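Local coordinates for protein Alpha/beta hydrolase (Paenibacillus sp. VTT E-133280, PDB 6TJ2) that probably hydrolyses methyl salicylate to salicylic acid as an extracellular alpha/beta-hydrolase esterase resembling tobacco salicylic acid binding protein 2, at residues A64-L67 / R68-G71; D85-N88 / N89-H92; G243-P246 / T247-H251; H264-T267 / V268-P272. All coordinates share one frame; numbering follows the deposited sequence.

Contact 1 (A64-L67 / R68-G71); sequences ASEL and RKLG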
# COMPACT_ATOMS: atom_id res chain seq x y z
N ALA A 64 4.34 15.60 20.84
CA ALA A 64 4.79 15.36 22.23
C ALA A 64 3.74 15.84 23.26
O ALA A 64 3.54 15.14 24.23
CB ALA A 64 6.15 16.04 22.44
N SER A 65 3.16 16.99 22.99
CA SER A 65 2.12 17.54 23.88
C SER A 65 0.96 16.55 23.95
O SER A 65 0.44 16.26 25.06
CB SER A 65 1.62 18.84 23.38
OG SER A 65 0.53 19.28 24.14
N GLU A 66 0.55 15.96 22.84
CA GLU A 66 -0.57 14.97 22.86
C GLU A 66 -0.16 13.70 23.58
O GLU A 66 -0.99 13.07 24.25
CB GLU A 66 -1.10 14.74 21.45
CG GLU A 66 -1.80 15.95 20.86
CD GLU A 66 -3.02 16.43 21.61
OE1 GLU A 66 -3.77 15.58 22.07
OE2 GLU A 66 -3.24 17.67 21.62
N LEU A 67 1.07 13.23 23.41
CA LEU A 67 1.56 12.06 24.16
C LEU A 67 1.52 12.33 25.66
O LEU A 67 1.12 11.41 26.43
CB LEU A 67 2.96 11.67 23.72
CG LEU A 67 3.05 10.88 22.44
CD1 LEU A 67 4.52 10.86 21.96
CD2 LEU A 67 2.51 9.49 22.60
N ARG A 68 1.90 13.54 26.08
CA ARG A 68 1.91 13.85 27.52
C ARG A 68 0.47 13.86 28.06
O ARG A 68 0.26 13.42 29.19
CB ARG A 68 2.61 15.18 27.79
CG ARG A 68 4.11 15.12 27.54
CD ARG A 68 4.83 16.42 27.88
NE ARG A 68 6.19 16.40 27.35
CZ ARG A 68 6.64 17.03 26.30
NH1 ARG A 68 5.89 17.92 25.67
NH2 ARG A 68 7.86 16.81 25.86
N LYS A 69 -0.49 14.30 27.26
CA LYS A 69 -1.91 14.30 27.69
C LYS A 69 -2.39 12.87 27.91
O LYS A 69 -3.34 12.71 28.71
CB LYS A 69 -2.80 15.00 26.68
CG LYS A 69 -2.58 16.50 26.55
CD LYS A 69 -3.45 17.05 25.43
CE LYS A 69 -3.21 18.50 25.11
NZ LYS A 69 -4.11 18.92 24.01
N LEU A 70 -1.85 11.86 27.24
CA LEU A 70 -2.19 10.44 27.42
C LEU A 70 -1.47 9.85 28.62
O LEU A 70 -1.66 8.65 28.87
CB LEU A 70 -1.82 9.69 26.13
CG LEU A 70 -2.65 10.04 24.91
CD1 LEU A 70 -2.08 9.42 23.66
CD2 LEU A 70 -4.10 9.63 25.11
N GLY A 71 -0.63 10.62 29.32
CA GLY A 71 0.05 10.16 30.54
C GLY A 71 1.47 9.71 30.31
O GLY A 71 2.09 9.15 31.24
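Glu66 and Lys69 form a salt bridge on the last turn of helix 61-69, the crossover helix of a beta-alpha-beta unit with strands 46-50 and 73-75; a Schellman motif at Gly71 ends the helix. The lysine runs straight beyond CG, and each of its atoms meets the preceding turn. CB rests against the carbonyl O of Glu66, and Lys69 CG lies 3.4 Å from Ser65 O. Lys69 CD comes to 3.7 Å from Glu66 OE1, while CE touches both Glu66 OE2 and Ser65 OG. At the tip, Lys69 NZ stands 2.8 Å from Glu66 OE2 and meets it from above the carboxylate plane. The glutamate reaches this point because its chain bends at chi2 (-62°), laying the carboxylate across the lysine. Replacing it with an alanine here is likely to leave the Lys69 ammonium without this mate and its long chain freer to swing. Elsewhere on the turn, Arg68 runs extended from CG to NE, with Ala64 O over one face of its guanidinium, and its NH2 bonds to Val74 O of strand 73-75. The backbone beneath stays helical, with Arg68 N donating to Ala64 O at 2.9 Å.

Contact 2 (D85-N88 / N89-H92); sequences DKNN and NVTH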
# COMPACT_ATOMS: atom_id res chain seq x y z
N ASP A 85 22.73 24.90 17.99
CA ASP A 85 24.16 24.49 17.94
C ASP A 85 24.69 24.60 16.50
O ASP A 85 24.32 23.79 15.66
CB ASP A 85 24.42 23.07 18.45
CG ASP A 85 25.89 22.71 18.54
OD1 ASP A 85 26.63 23.49 19.21
OD2 ASP A 85 26.33 21.72 17.96
N LYS A 86 25.46 25.63 16.14
CA LYS A 86 25.93 25.89 14.75
C LYS A 86 27.21 25.11 14.52
O LYS A 86 28.23 25.39 15.13
CB LYS A 86 26.10 27.39 14.52
CG LYS A 86 26.67 27.77 13.16
CD LYS A 86 25.67 27.66 12.01
CE LYS A 86 26.29 28.10 10.69
NZ LYS A 86 25.41 27.90 9.50
N ASN A 87 27.12 24.12 13.65
CA ASN A 87 28.32 23.35 13.26
C ASN A 87 28.07 22.70 11.91
O ASN A 87 27.57 21.56 11.85
CB ASN A 87 28.73 22.34 14.29
CG ASN A 87 30.05 21.70 13.96
OD1 ASN A 87 30.63 21.99 12.91
ND2 ASN A 87 30.47 20.77 14.79
N ASN A 88 28.38 23.41 10.84
CA ASN A 88 28.21 22.89 9.47
C ASN A 88 29.08 21.66 9.21
O ASN A 88 28.78 20.96 8.25
CB ASN A 88 28.47 24.01 8.46
CG ASN A 88 27.37 25.06 8.42
OD1 ASN A 88 26.25 24.80 8.88
ND2 ASN A 88 27.66 26.16 7.77
N ASN A 89 30.07 21.42 10.05
CA ASN A 89 30.99 20.29 9.87
C ASN A 89 30.75 19.19 10.87
O ASN A 89 31.58 18.27 11.02
CB ASN A 89 32.45 20.77 9.89
CG ASN A 89 32.80 21.65 8.69
OD1 ASN A 89 32.22 21.57 7.63
ND2 ASN A 89 33.89 22.38 8.84
N VAL A 90 29.58 19.19 11.52
CA VAL A 90 29.23 18.14 12.49
C VAL A 90 29.28 16.76 11.84
O VAL A 90 28.99 16.60 10.64
CB VAL A 90 27.86 18.42 13.14
CG1 VAL A 90 26.74 18.14 12.16
CG2 VAL A 90 27.69 17.62 14.37
N THR A 91 29.71 15.77 12.65
CA THR A 91 29.78 14.37 12.22
C THR A 91 28.68 13.53 12.86
O THR A 91 28.09 13.90 13.88
CB THR A 91 31.13 13.74 12.54
OG1 THR A 91 31.22 13.63 13.95
CG2 THR A 91 32.26 14.59 11.98
N HIS A 92 28.47 12.36 12.29
CA HIS A 92 27.49 11.40 12.88
C HIS A 92 27.92 11.00 14.28
O HIS A 92 27.07 10.87 15.20
CB HIS A 92 27.33 10.15 11.97
CG HIS A 92 25.97 9.53 12.12
ND1 HIS A 92 25.67 8.71 13.17
CD2 HIS A 92 24.90 9.62 11.33
CE1 HIS A 92 24.45 8.26 13.01
NE2 HIS A 92 23.90 8.85 11.92
O HOH W 1 28.23 18.22 8.48
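Asn87 meets both Asn89 and Val90, and a walk along residues 85-88 shows how one asparagine can organise a bend in a loop, here the one between strand 73-75 and helix 92-105. Lys86 comes first to the turn: its long chain reaches past the next residue, and NZ makes a weak hydrogen bond to Asn88 OD1. Asn87 does most of the work. Its CG is anti to the backbone N (chi1 -172°), which places the amide beside its own carbonyl, and both oxygens then receive N-H groups from the residues ahead. Asn87 OD1 accepts from Asn89 N at 3.0 Å, with the donor well above the amide plane. The main-chain Asn87 O takes Val90 N at 3.1 Å, again from above the carbonyl plane. The other branch of the amide packs on the valine, with Asn87 ND2 lying 3.7 Å from Val90 CA. Asn88 follows at the corner of the bend, where its carbonyl meets a water: the water lies 2.8 Å from Asn88 O and the same distance from Val90 O, and can bridge the two. The buried Val90 packs on Ala80, Ile95 and Pro209, while Thr91 caps helix 92-105 with its side chain and its backbone N donates to Gln94 OE1, consistent with a capping box. Residues 87-90 thus combine an Asx turn with a type I beta turn, placed just ahead of a helix N-cap.

Contact 3 (G243-P246 / T247-H251); sequences GFHP and TQSSH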
# COMPACT_ATOMS: atom_id res chain seq x y z
N GLY A 243 11.69 2.89 -1.21
CA GLY A 243 10.80 3.58 -0.27
C GLY A 243 10.98 3.18 1.18
O GLY A 243 11.61 2.20 1.55
N PHE A 244 10.40 3.95 2.11
CA PHE A 244 10.42 3.64 3.55
C PHE A 244 9.81 2.29 3.85
O PHE A 244 10.38 1.57 4.67
CB PHE A 244 9.65 4.70 4.36
CG PHE A 244 10.39 6.02 4.52
CD1 PHE A 244 11.67 6.03 5.02
CD2 PHE A 244 9.80 7.22 4.17
CE1 PHE A 244 12.37 7.21 5.18
CE2 PHE A 244 10.51 8.41 4.34
CZ PHE A 244 11.76 8.40 4.85
N HIS A 245 8.74 1.91 3.19
CA HIS A 245 8.08 0.61 3.50
C HIS A 245 7.56 0.03 2.20
O HIS A 245 6.81 0.73 1.50
CB HIS A 245 6.96 0.76 4.52
CG HIS A 245 6.28 -0.54 4.81
ND1 HIS A 245 6.87 -1.53 5.57
CD2 HIS A 245 5.11 -1.01 4.33
CE1 HIS A 245 6.02 -2.57 5.56
NE2 HIS A 245 4.99 -2.28 4.84
N PRO A 246 7.87 -1.23 1.83
CA PRO A 246 8.59 -2.19 2.67
C PRO A 246 10.12 -2.16 2.59
O PRO A 246 10.76 -2.94 3.32
CB PRO A 246 8.13 -3.55 2.10
CG PRO A 246 7.78 -3.25 0.67
CD PRO A 246 7.23 -1.85 0.66
N THR A 247 10.75 -1.30 1.82
CA THR A 247 12.21 -1.40 1.65
C THR A 247 12.98 -1.05 2.91
O THR A 247 13.70 -1.94 3.45
CB THR A 247 12.73 -0.63 0.44
OG1 THR A 247 12.15 -1.23 -0.72
CG2 THR A 247 14.25 -0.68 0.36
N GLN A 248 12.87 0.14 3.45
CA GLN A 248 13.67 0.48 4.66
C GLN A 248 13.23 -0.41 5.83
O GLN A 248 14.13 -0.94 6.56
CB GLN A 248 13.58 1.95 5.03
CG GLN A 248 14.30 2.88 4.05
CD GLN A 248 15.79 2.63 3.99
OE1 GLN A 248 16.39 2.26 2.95
NE2 GLN A 248 16.45 2.76 5.10
N SER A 249 11.95 -0.61 6.03
CA SER A 249 11.47 -1.39 7.18
C SER A 249 12.02 -2.79 7.10
O SER A 249 12.36 -3.37 8.13
CB SER A 249 9.97 -1.36 7.30
OG SER A 249 9.39 -2.00 6.16
N SER A 250 12.15 -3.38 5.91
CA SER A 250 12.64 -4.78 5.80
C SER A 250 14.05 -4.89 6.33
O SER A 250 14.47 -6.05 6.69
CB SER A 250 12.56 -5.26 4.38
OG SER A 250 13.53 -4.63 3.57
N HIS A 251 14.86 -3.85 6.39
CA HIS A 251 16.23 -3.93 6.92
C HIS A 251 16.21 -4.33 8.38
O HIS A 251 17.24 -4.86 8.87
CB HIS A 251 16.96 -2.60 6.78
CG HIS A 251 17.20 -2.16 5.39
ND1 HIS A 251 17.81 -0.98 5.12
CD2 HIS A 251 16.96 -2.76 4.19
CE1 HIS A 251 17.94 -0.86 3.79
NE2 HIS A 251 17.39 -1.96 3.20
O HOH W 2 9.00 -4.61 5.43
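Helix 244-250, in the beta-alpha-beta unit between strands 226-231 and 256-260, opens with a wide pi-type turn across which His245 and Ser249 are clasped. Two backbone bonds each reach five residues back: Gln248 N reaches Gly243 O at 3.1 Å, in the carbonyl plane, and Ser249 N reaches Phe244 O at 3.0 Å, nearly along the C=O axis. A cis peptide precedes Pro246 within this widened turn. His245 holds CG anti to its N (chi1 179°), which turns the ring so that ND1 stands 2.6 Å from Ser249 OG, which meets the ring at its edge. Pro246 CB sits over one face, 4.1 Å above the plane of the His245 ring, and Phe257 stacks on the imidazole. A water also bonds to Ser249 OG, at 2.7 Å, and donates to Pro246 O. With an alanine in place of His245, Ser249 OG would probably lose its ring partner, and Gln239 of the second subunit its hydrogen bond to the imidazole. Both imidazole nitrogens are thus engaged, one within the helix and one across the subunit interface, which probably fixes the rotation of the ring and ties the turn to the second subunit.

Contact 4 (H264-T267 / V268-P272); sequences HMTT and VRTEP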
# COMPACT_ATOMS: atom_id res chain seq x y z
N HIS A 264 5.49 13.05 5.35
CA HIS A 264 6.73 13.15 6.12
C HIS A 264 6.68 14.22 7.20
O HIS A 264 7.12 13.95 8.32
CB HIS A 264 7.90 13.41 5.17
CG HIS A 264 9.22 13.00 5.71
ND1 HIS A 264 9.46 11.73 6.11
CD2 HIS A 264 10.40 13.67 5.87
CE1 HIS A 264 10.73 11.60 6.44
NE2 HIS A 264 11.35 12.77 6.33
N MET A 265 6.22 15.42 6.88
CA MET A 265 6.37 16.55 7.85
C MET A 265 5.07 17.31 8.12
O MET A 265 5.11 18.16 9.02
CB MET A 265 7.46 17.50 7.40
CG MET A 265 8.78 16.82 7.34
SD MET A 265 10.09 18.05 7.25
CE MET A 265 11.51 17.08 7.72
N THR A 266 3.94 16.99 7.52
CA THR A 266 2.68 17.72 7.85
C THR A 266 2.04 17.11 9.10
O THR A 266 1.60 17.82 10.02
CB THR A 266 1.69 17.57 6.69
OG1 THR A 266 2.30 18.01 5.48
CG2 THR A 266 0.39 18.31 6.93
N THR A 267 1.92 15.79 9.13
CA THR A 267 0.93 15.12 9.99
C THR A 267 1.29 15.25 11.44
O THR A 267 0.38 15.35 12.29
CB THR A 267 0.79 13.67 9.53
OG1 THR A 267 0.78 13.62 8.10
CG2 THR A 267 -0.47 13.00 10.06
N VAL A 268 2.56 15.28 11.78
CA VAL A 268 2.93 15.45 13.21
C VAL A 268 2.50 16.82 13.71
O VAL A 268 2.42 17.05 14.95
CB VAL A 268 4.43 15.25 13.48
CG1 VAL A 268 4.80 13.81 13.19
CG2 VAL A 268 5.29 16.26 12.76
N ARG A 269 2.25 17.78 12.83
CA ARG A 269 1.76 19.14 13.21
C ARG A 269 0.26 19.19 13.14
O ARG A 269 -0.34 19.81 14.04
CB ARG A 269 2.32 20.23 12.31
CG ARG A 269 3.72 20.63 12.71
CD ARG A 269 4.71 19.98 11.79
NE ARG A 269 6.00 20.54 12.11
CZ ARG A 269 6.99 20.70 11.24
NH1 ARG A 269 6.94 20.19 10.03
NH2 ARG A 269 8.07 21.32 11.64
N THR A 270 -0.37 18.61 12.13
CA THR A 270 -1.82 18.81 11.88
C THR A 270 -2.67 17.78 12.59
O THR A 270 -3.85 18.07 12.83
CB THR A 270 -2.09 18.87 10.38
OG1 THR A 270 -1.66 17.61 9.87
CG2 THR A 270 -1.33 20.00 9.71
N GLU A 271 -2.18 16.58 12.82
CA GLU A 271 -2.94 15.49 13.43
C GLU A 271 -2.16 14.91 14.57
O GLU A 271 -1.94 13.70 14.63
CB GLU A 271 -3.29 14.40 12.41
CG GLU A 271 -4.16 14.90 11.27
CD GLU A 271 -5.59 15.26 11.62
OE1 GLU A 271 -6.07 14.90 12.72
OE2 GLU A 271 -6.31 15.88 10.74
N PRO A 272 -1.76 15.72 15.57
CA PRO A 272 -0.88 15.23 16.62
C PRO A 272 -1.55 14.20 17.52
O PRO A 272 -0.84 13.35 18.07
CB PRO A 272 -0.46 16.50 17.41
CG PRO A 272 -1.60 17.50 17.10
CD PRO A 272 -2.01 17.17 15.67
O HOH W 3 4.47 13.89 9.67
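Thr266 O is gripped by two backbone donors, Arg269 N at 2.9 Å and Thr270 N at 3.0 Å, so that one carbonyl starts the short helix 267-270 that follows the loop after strand 256-260. The two N-H groups arrive differently: Thr270 N is tilted only slightly from the carbonyl plane, whereas Arg269 N sits well above it. The Thr270 hydroxyl also lies near this oxygen, and CG2 of Thr266 packs on the side chain of Thr270. One residue earlier, Met265 O receives Arg269 NH1 at 2.9 Å, with the oxygen at the edge of the guanidinium and close to its plane. The arginine gets there by bending at chi2 (101°), a turn that folds the chain back over the loop and brings its CD within 3.3 Å of Met265 O. The next carbonyl, Thr267 O, takes Glu271 N, while the Thr267 hydroxyl bonds to Asp263 N, earlier in the loop. A water accepts from Val268 N and donates weakly to His264 O, bridging the loop to the helix start. His264 itself bonds through ND1 to Asp234 OD2, and the two probably belong to a Ser-His-Asp triad with the serine of the nucleophile elbow, as in other alpha/beta hydrolases. Three consecutive carbonyls, those of Met265, Thr266 and Thr267, are therefore satisfied by residues 269-271, consistent with a well-held backbone directly after the probable catalytic histidine.

From the N terminus the four contacts come in series, none nesting or crossing, and each closes only a short local turn. Contact 1 finishes the helix that follows strand 46-50. Contact 2 bends the loop leading into helix 92-105 and touches none of the others, its nearest atoms lying about 12 Å from contact 3, 14 Å from contact 4 and 19 Å from contact 1. Contact 3 spans the helix ahead of the edge strand 256-260, and contact 4 follows that strand. Folding brings distant turns together: Glu66 CB packs 3.7 Å from Pro272 O, joining contacts 1 and 4, and Phe244 CZ lies 3.7 Å from His264 CE1, linking contact 3 to the probable catalytic histidine.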